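Long-range contact in short chain dehydrogenase (Leptospira borgpetersenii serovar Hardjo-bovis, PDB 6UH2), which binds NAD+ and, as in other members of the short-chain dehydrogenase/reductase family, probably uses it to oxidise an alcohol or reduce the corresponding carbonyl: residues I71-F81 with G124-L135. Numbering follows the deposited sequence.
Sequences ITNRKEIKEIF and GTFLLSQYTFRL. With NAD (nicotinamide-adenine-dinucleotide), chain D.
Phe81 and Tyr131 form the packed end of this contact between helices 74-86 and 111-139, neighbours on one side of the Rossmann-fold sheet. Their segment axes run roughly parallel, 28° apart and 10.7 Å at closest approach. Tyr131 CB stands almost squarely over the centre of the Phe81 ring, 3.8 Å from its centroid, a CH-pi contact. Leu128 CD1, Thr132 OG1 and Leu135 CD2 gather at the ring's edge, so Phe81 is a knob in a hole of four residues; its side chain also reaches Leu24 of strand 22-26. The Tyr131 ring in turn sits among Arg74, Ile77, Lys78 and Phe81, with Ile77 CG2 3.9 Å from Tyr131 CD2. Leu128 carries the apolar layer toward the cofactor: its CD2 lies 3.7 Å from Ile71 CG2. Beside it the Ile71 end-methyl CD1 rests 3.7 Å from Gly124 CA.

The outer side is polar and looser. Arg74 runs out extended, then bends at chi3 (-73°), which brings its guanidinium over Leu127 CD1 and end-on to Gln130. NH1 and NH2 both donate to Gln130 OE1, NH2 at 2.9 Å, with the oxygen close to the guanidinium plane and the amide turned 62° from it. NH1 also donates to Tyr131 OH; a water bonded to Lys78 NZ lies doubtfully close to that hydroxyl. At the other end, Ile71 N gives a nearly straight hydrogen bond to adenine N1A of NAD (3.1 Å), while its buried carbonyl oxygen meets Leu127 CD2 and has no polar partner. The chemistry thus implies a hydrophobic seam bordered by neutral acceptors for Arg74, with the adenine-binding turn packed directly against helix 111-139.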
loop_
_atom_site.group_PDB
_atom_site.type_symbol
_atom_site.label_atom_id
_atom_site.label_comp_id
_atom_site.label_asym_id
_atom_site.label_seq_id
_atom_site.Cartn_x
_atom_site.Cartn_y
_atom_site.Cartn_z
ATOM N N ILE B 71 7.570 13.287 22.978
ATOM C CA ILE B 71 7.778 13.907 21.672
ATOM C C ILE B 71 7.195 15.309 21.577
ATOM O O ILE B 71 7.386 15.977 20.558
ATOM C CB ILE B 71 7.199 13.038 20.532
ATOM C CG1 ILE B 71 5.678 12.928 20.657
ATOM C CG2 ILE B 71 7.891 11.648 20.500
ATOM C CD1 ILE B 71 5.023 12.091 19.564
ATOM N N THR B 72 6.478 15.772 22.595
ATOM C CA THR B 72 6.024 17.153 22.602
ATOM C C THR B 72 7.064 18.100 23.181
ATOM O O THR B 72 6.853 19.312 23.136
ATOM C CB THR B 72 4.718 17.310 23.396
ATOM O OG1 THR B 72 4.963 17.134 24.801
ATOM C CG2 THR B 72 3.668 16.307 22.928
ATOM N N ASN B 73 8.176 17.579 23.716
ATOM C CA ASN B 73 9.201 18.380 24.394
ATOM C C ASN B 73 10.417 18.523 23.480
ATOM O O ASN B 73 11.219 17.591 23.357
ATOM C CB ASN B 73 9.586 17.732 25.726
ATOM C CG ASN B 73 10.503 18.614 26.566
ATOM O OD1 ASN B 73 11.588 19.010 26.133
ATOM N ND2 ASN B 73 10.060 18.934 27.771
ATOM N N ARG B 74 10.579 19.708 22.876
ATOM C CA ARG B 74 11.706 19.916 21.961
ATOM C C ARG B 74 13.049 19.702 22.656
ATOM O O ARG B 74 13.972 19.132 22.065
ATOM C CB ARG B 74 11.655 21.313 21.337
ATOM C CG ARG B 74 12.824 21.579 20.381
ATOM C CD ARG B 74 12.734 22.922 19.652
ATOM N NE ARG B 74 11.715 22.936 18.601
ATOM C CZ ARG B 74 11.941 22.675 17.312
ATOM N NH1 ARG B 74 13.152 22.346 16.883
ATOM N NH2 ARG B 74 10.936 22.734 16.440
ATOM N N LYS B 75 13.194 20.170 23.899
ATOM C CA LYS B 75 14.485 20.025 24.565
ATOM C C LYS B 75 14.848 18.552 24.737
ATOM O O LYS B 75 15.999 18.154 24.497
ATOM C CB LYS B 75 14.476 20.746 25.916
ATOM C CG LYS B 75 15.863 20.874 26.552
ATOM C CD LYS B 75 15.778 21.386 27.982
ATOM C CE LYS B 75 17.141 21.331 28.684
ATOM N NZ LYS B 75 17.707 19.946 28.697
ATOM N N GLU B 76 13.874 17.730 25.145
ATOM C CA GLU B 76 14.086 16.289 25.270
ATOM C C GLU B 76 14.497 15.668 23.942
ATOM O O GLU B 76 15.454 14.890 23.875
ATOM C CB GLU B 76 12.812 15.605 25.764
ATOM C CG GLU B 76 12.583 15.628 27.255
ATOM C CD GLU B 76 11.379 14.782 27.639
ATOM O OE1 GLU B 76 10.481 15.284 28.356
ATOM O OE2 GLU B 76 11.322 13.615 27.200
ATOM N N ILE B 77 13.755 15.973 22.878
ATOM C CA ILE B 77 14.040 15.373 21.580
ATOM C C ILE B 77 15.399 15.831 21.068
ATOM O O ILE B 77 16.181 15.036 20.529
ATOM C CB ILE B 77 12.916 15.711 20.588
ATOM C CG1 ILE B 77 11.588 15.076 21.038
ATOM C CG2 ILE B 77 13.316 15.322 19.161
ATOM C CD1 ILE B 77 11.671 13.590 21.379
ATOM N N LYS B 78 15.704 17.120 21.229
ATOM C CA LYS B 78 16.988 17.646 20.793
ATOM C C LYS B 78 18.140 16.884 21.432
ATOM O O LYS B 78 19.081 16.463 20.748
ATOM C CB LYS B 78 17.083 19.132 21.135
ATOM C CG LYS B 78 18.446 19.728 20.834
ATOM C CD LYS B 78 18.484 21.224 21.169
ATOM C CE LYS B 78 19.849 21.830 20.853
ATOM N NZ LYS B 78 19.773 22.867 19.777
ATOM N N GLU B 79 18.076 16.692 22.749
ATOM C CA GLU B 79 19.155 15.999 23.443
ATOM C C GLU B 79 19.238 14.535 23.016
ATOM O O GLU B 79 20.335 13.980 22.886
ATOM C CB GLU B 79 18.961 16.118 24.952
ATOM N N ILE B 80 18.092 13.898 22.778
ATOM C CA ILE B 80 18.103 12.519 22.292
ATOM C C ILE B 80 18.773 12.439 20.925
ATOM O O ILE B 80 19.596 11.550 20.672
ATOM C CB ILE B 80 16.671 11.955 22.256
ATOM C CG1 ILE B 80 16.204 11.637 23.672
ATOM C CG2 ILE B 80 16.593 10.697 21.392
ATOM C CD1 ILE B 80 14.734 11.325 23.732
ATOM N N PHE B 81 18.451 13.372 20.025
ATOM C CA PHE B 81 19.033 13.297 18.689
ATOM C C PHE B 81 20.525 13.579 18.707
ATOM O O PHE B 81 21.269 13.003 17.904
ATOM C CB PHE B 81 18.291 14.219 17.731
ATOM C CG PHE B 81 17.221 13.502 16.985
ATOM C CD1 PHE B 81 16.050 13.140 17.629
ATOM C CD2 PHE B 81 17.417 13.103 15.677
ATOM C CE1 PHE B 81 15.071 12.434 16.973
ATOM C CE2 PHE B 81 16.448 12.385 15.009
ATOM C CZ PHE B 81 15.269 12.049 15.655
ATOM N N GLY B 124 4.225 16.435 17.540
ATOM C CA GLY B 124 5.137 15.312 17.671
ATOM C C GLY B 124 5.603 14.777 16.330
ATOM O O GLY B 124 6.788 14.495 16.145
ATOM N N THR B 125 4.678 14.620 15.379
ATOM C CA THR B 125 5.077 14.174 14.046
ATOM C C THR B 125 5.943 15.228 13.367
ATOM O O THR B 125 6.944 14.896 12.721
ATOM C CB THR B 125 3.835 13.841 13.204
ATOM O OG1 THR B 125 3.204 12.673 13.742
ATOM C CG2 THR B 125 4.204 13.543 11.750
ATOM N N PHE B 126 5.585 16.507 13.533
ATOM C CA PHE B 126 6.383 17.596 12.973
ATOM C C PHE B 126 7.790 17.610 13.557
ATOM O O PHE B 126 8.783 17.725 12.827
ATOM C CB PHE B 126 5.702 18.938 13.241
ATOM C CG PHE B 126 6.667 20.088 13.326
ATOM C CD1 PHE B 126 7.286 20.574 12.185
ATOM C CD2 PHE B 126 6.950 20.684 14.547
ATOM C CE1 PHE B 126 8.182 21.638 12.266
ATOM C CE2 PHE B 126 7.835 21.745 14.641
ATOM C CZ PHE B 126 8.457 22.222 13.504
ATOM N N LEU B 127 7.887 17.523 14.880
ATOM C CA LEU B 127 9.170 17.679 15.560
ATOM C C LEU B 127 10.114 16.526 15.230
ATOM O O LEU B 127 11.289 16.744 14.899
ATOM C CB LEU B 127 8.930 17.780 17.066
ATOM C CG LEU B 127 10.042 18.285 17.971
ATOM C CD1 LEU B 127 10.325 19.739 17.672
ATOM C CD2 LEU B 127 9.626 18.107 19.424
ATOM N N LEU B 128 9.619 15.289 15.319
ATOM C CA LEU B 128 10.464 14.143 15.001
ATOM C C LEU B 128 10.840 14.144 13.527
ATOM O O LEU B 128 11.969 13.792 13.171
ATOM C CB LEU B 128 9.767 12.828 15.383
ATOM C CG LEU B 128 9.952 12.331 16.827
ATOM C CD1 LEU B 128 11.361 11.784 17.040
ATOM C CD2 LEU B 128 9.674 13.449 17.834
ATOM N N SER B 129 9.908 14.538 12.655
ATOM C CA SER B 129 10.238 14.632 11.234
ATOM C C SER B 129 11.284 15.708 10.994
ATOM O O SER B 129 12.179 15.540 10.155
ATOM C CB SER B 129 8.982 14.909 10.407
ATOM O OG SER B 129 8.073 13.818 10.492
ATOM N N GLN B 130 11.223 16.800 11.756
ATOM C CA GLN B 130 12.139 17.915 11.528
ATOM C C GLN B 130 13.561 17.570 11.973
ATOM O O GLN B 130 14.529 17.834 11.246
ATOM C CB GLN B 130 11.640 19.171 12.249
ATOM C CG GLN B 130 12.548 20.392 12.022
ATOM C CD GLN B 130 12.181 21.581 12.889
ATOM O OE1 GLN B 130 12.190 21.494 14.115
ATOM N NE2 GLN B 130 11.833 22.696 12.252
ATOM N N TYR B 131 13.713 16.991 13.169
ATOM C CA TYR B 131 15.043 16.586 13.608
ATOM C C TYR B 131 15.610 15.495 12.714
ATOM O O TYR B 131 16.807 15.489 12.414
ATOM C CB TYR B 131 15.011 16.126 15.071
ATOM C CG TYR B 131 15.149 17.313 15.979
ATOM C CD1 TYR B 131 16.400 17.793 16.354
ATOM C CD2 TYR B 131 14.027 18.001 16.403
ATOM C CE1 TYR B 131 16.521 18.922 17.153
ATOM C CE2 TYR B 131 14.138 19.122 17.194
ATOM C CZ TYR B 131 15.378 19.582 17.569
ATOM O OH TYR B 131 15.448 20.715 18.361
ATOM N N THR B 132 14.762 14.571 12.268
ATOM C CA THR B 132 15.234 13.474 11.428
ATOM C C THR B 132 15.621 13.971 10.037
ATOM O O THR B 132 16.678 13.600 9.510
ATOM C CB THR B 132 14.149 12.393 11.356
ATOM O OG1 THR B 132 13.901 11.903 12.678
ATOM C CG2 THR B 132 14.604 11.257 10.510
ATOM N N PHE B 133 14.787 14.831 9.441
ATOM C CA PHE B 133 15.115 15.436 8.150
ATOM C C PHE B 133 16.442 16.189 8.199
ATOM O O PHE B 133 17.300 16.010 7.327
ATOM C CB PHE B 133 13.996 16.379 7.705
ATOM C CG PHE B 133 14.308 17.129 6.440
ATOM C CD1 PHE B 133 14.201 16.503 5.205
ATOM C CD2 PHE B 133 14.725 18.453 6.485
ATOM C CE1 PHE B 133 14.493 17.192 4.037
ATOM C CE2 PHE B 133 15.008 19.146 5.320
ATOM C CZ PHE B 133 14.890 18.513 4.096
ATOM N N ARG B 134 16.620 17.052 9.203
ATOM C CA ARG B 134 17.853 17.826 9.299
ATOM C C ARG B 134 19.077 16.921 9.422
ATOM O O ARG B 134 20.112 17.174 8.793
ATOM C CB ARG B 134 17.765 18.797 10.479
ATOM C CG ARG B 134 16.806 19.967 10.239
ATOM C CD ARG B 134 16.689 20.900 11.453
ATOM N NE ARG B 134 17.990 21.355 11.921
ATOM C CZ ARG B 134 18.586 22.476 11.525
ATOM N NH1 ARG B 134 17.996 23.277 10.645
ATOM N NH2 ARG B 134 19.776 22.797 12.013
ATOM N N LEU B 135 18.974 15.854 10.216
ATOM C CA LEU B 135 20.118 14.962 10.401
ATOM C C LEU B 135 20.429 14.184 9.127
ATOM O O LEU B 135 21.597 14.071 8.732
ATOM C CB LEU B 135 19.851 14.014 11.571
ATOM C CG LEU B 135 20.898 12.938 11.900
ATOM C CD1 LEU B 135 22.229 13.549 12.380
ATOM C CD2 LEU B 135 20.331 11.952 12.925
HETATM P PA NAD D . -1.988 3.235 21.941
HETATM O O1A NAD D . -2.820 4.217 22.803
HETATM O O2A NAD D . -2.012 1.738 22.252
HETATM O O5B NAD D . -0.422 3.712 21.860
HETATM C C5B NAD D . -0.018 5.057 21.685
HETATM C C4B NAD D . 1.372 5.092 22.260
HETATM O O4B NAD D . 1.811 6.487 22.054
HETATM C C3B NAD D . 1.420 4.811 23.770
HETATM O O3B NAD D . 2.478 3.872 24.080
HETATM C C2B NAD D . 1.781 6.180 24.362
HETATM O O2B NAD D . 2.547 6.065 25.570
HETATM C C1B NAD D . 2.532 6.868 23.198
HETATM N N9A NAD D . 2.537 8.300 23.478
HETATM C C8A NAD D . 1.514 9.083 24.012
HETATM N N7A NAD D . 1.902 10.317 24.187
HETATM C C5A NAD D . 3.235 10.353 23.778
HETATM C C6A NAD D . 4.194 11.360 23.746
HETATM N N6A NAD D . 3.932 12.619 24.149
HETATM N N1A NAD D . 5.414 11.057 23.274
HETATM C C2A NAD D . 5.690 9.816 22.870
HETATM N N3A NAD D . 4.842 8.784 22.877
HETATM C C4A NAD D . 3.623 9.104 23.339
HETATM O O3 NAD D . -2.367 3.442 20.381
HETATM P PN NAD D . -2.448 2.439 19.120
HETATM O O1N NAD D . -3.890 1.906 18.931
HETATM O O2N NAD D . -1.211 1.536 19.173
HETATM O O5D NAD D . -2.290 3.641 17.957
HETATM C C5D NAD D . -1.031 3.837 17.350
HETATM C C4D NAD D . -1.251 4.823 16.206
HETATM O O4D NAD D . -2.325 4.362 15.292
HETATM C C3D NAD D . -1.774 6.153 16.747
HETATM O O3D NAD D . -1.289 7.244 15.955
HETATM C C2D NAD D . -3.319 6.107 16.545
HETATM O O2D NAD D . -3.910 7.386 16.382
HETATM C C1D NAD D . -3.365 5.301 15.216
HETATM N N1N NAD D . -4.642 4.529 15.012
HETATM C C2N NAD D . -5.077 3.626 15.933
HETATM C C3N NAD D . -6.248 2.949 15.700
HETATM C C7N NAD D . -6.720 1.967 16.717
HETATM O O7N NAD D . -7.846 1.510 16.598
HETATM N N7N NAD D . -5.880 1.619 17.718
HETATM C C4N NAD D . -6.957 3.206 14.513
HETATM C C5N NAD D . -6.498 4.120 13.612
HETATM C C6N NAD D . -5.305 4.789 13.878
HETATM O O HOH W 1 17.420 22.001 17.744
#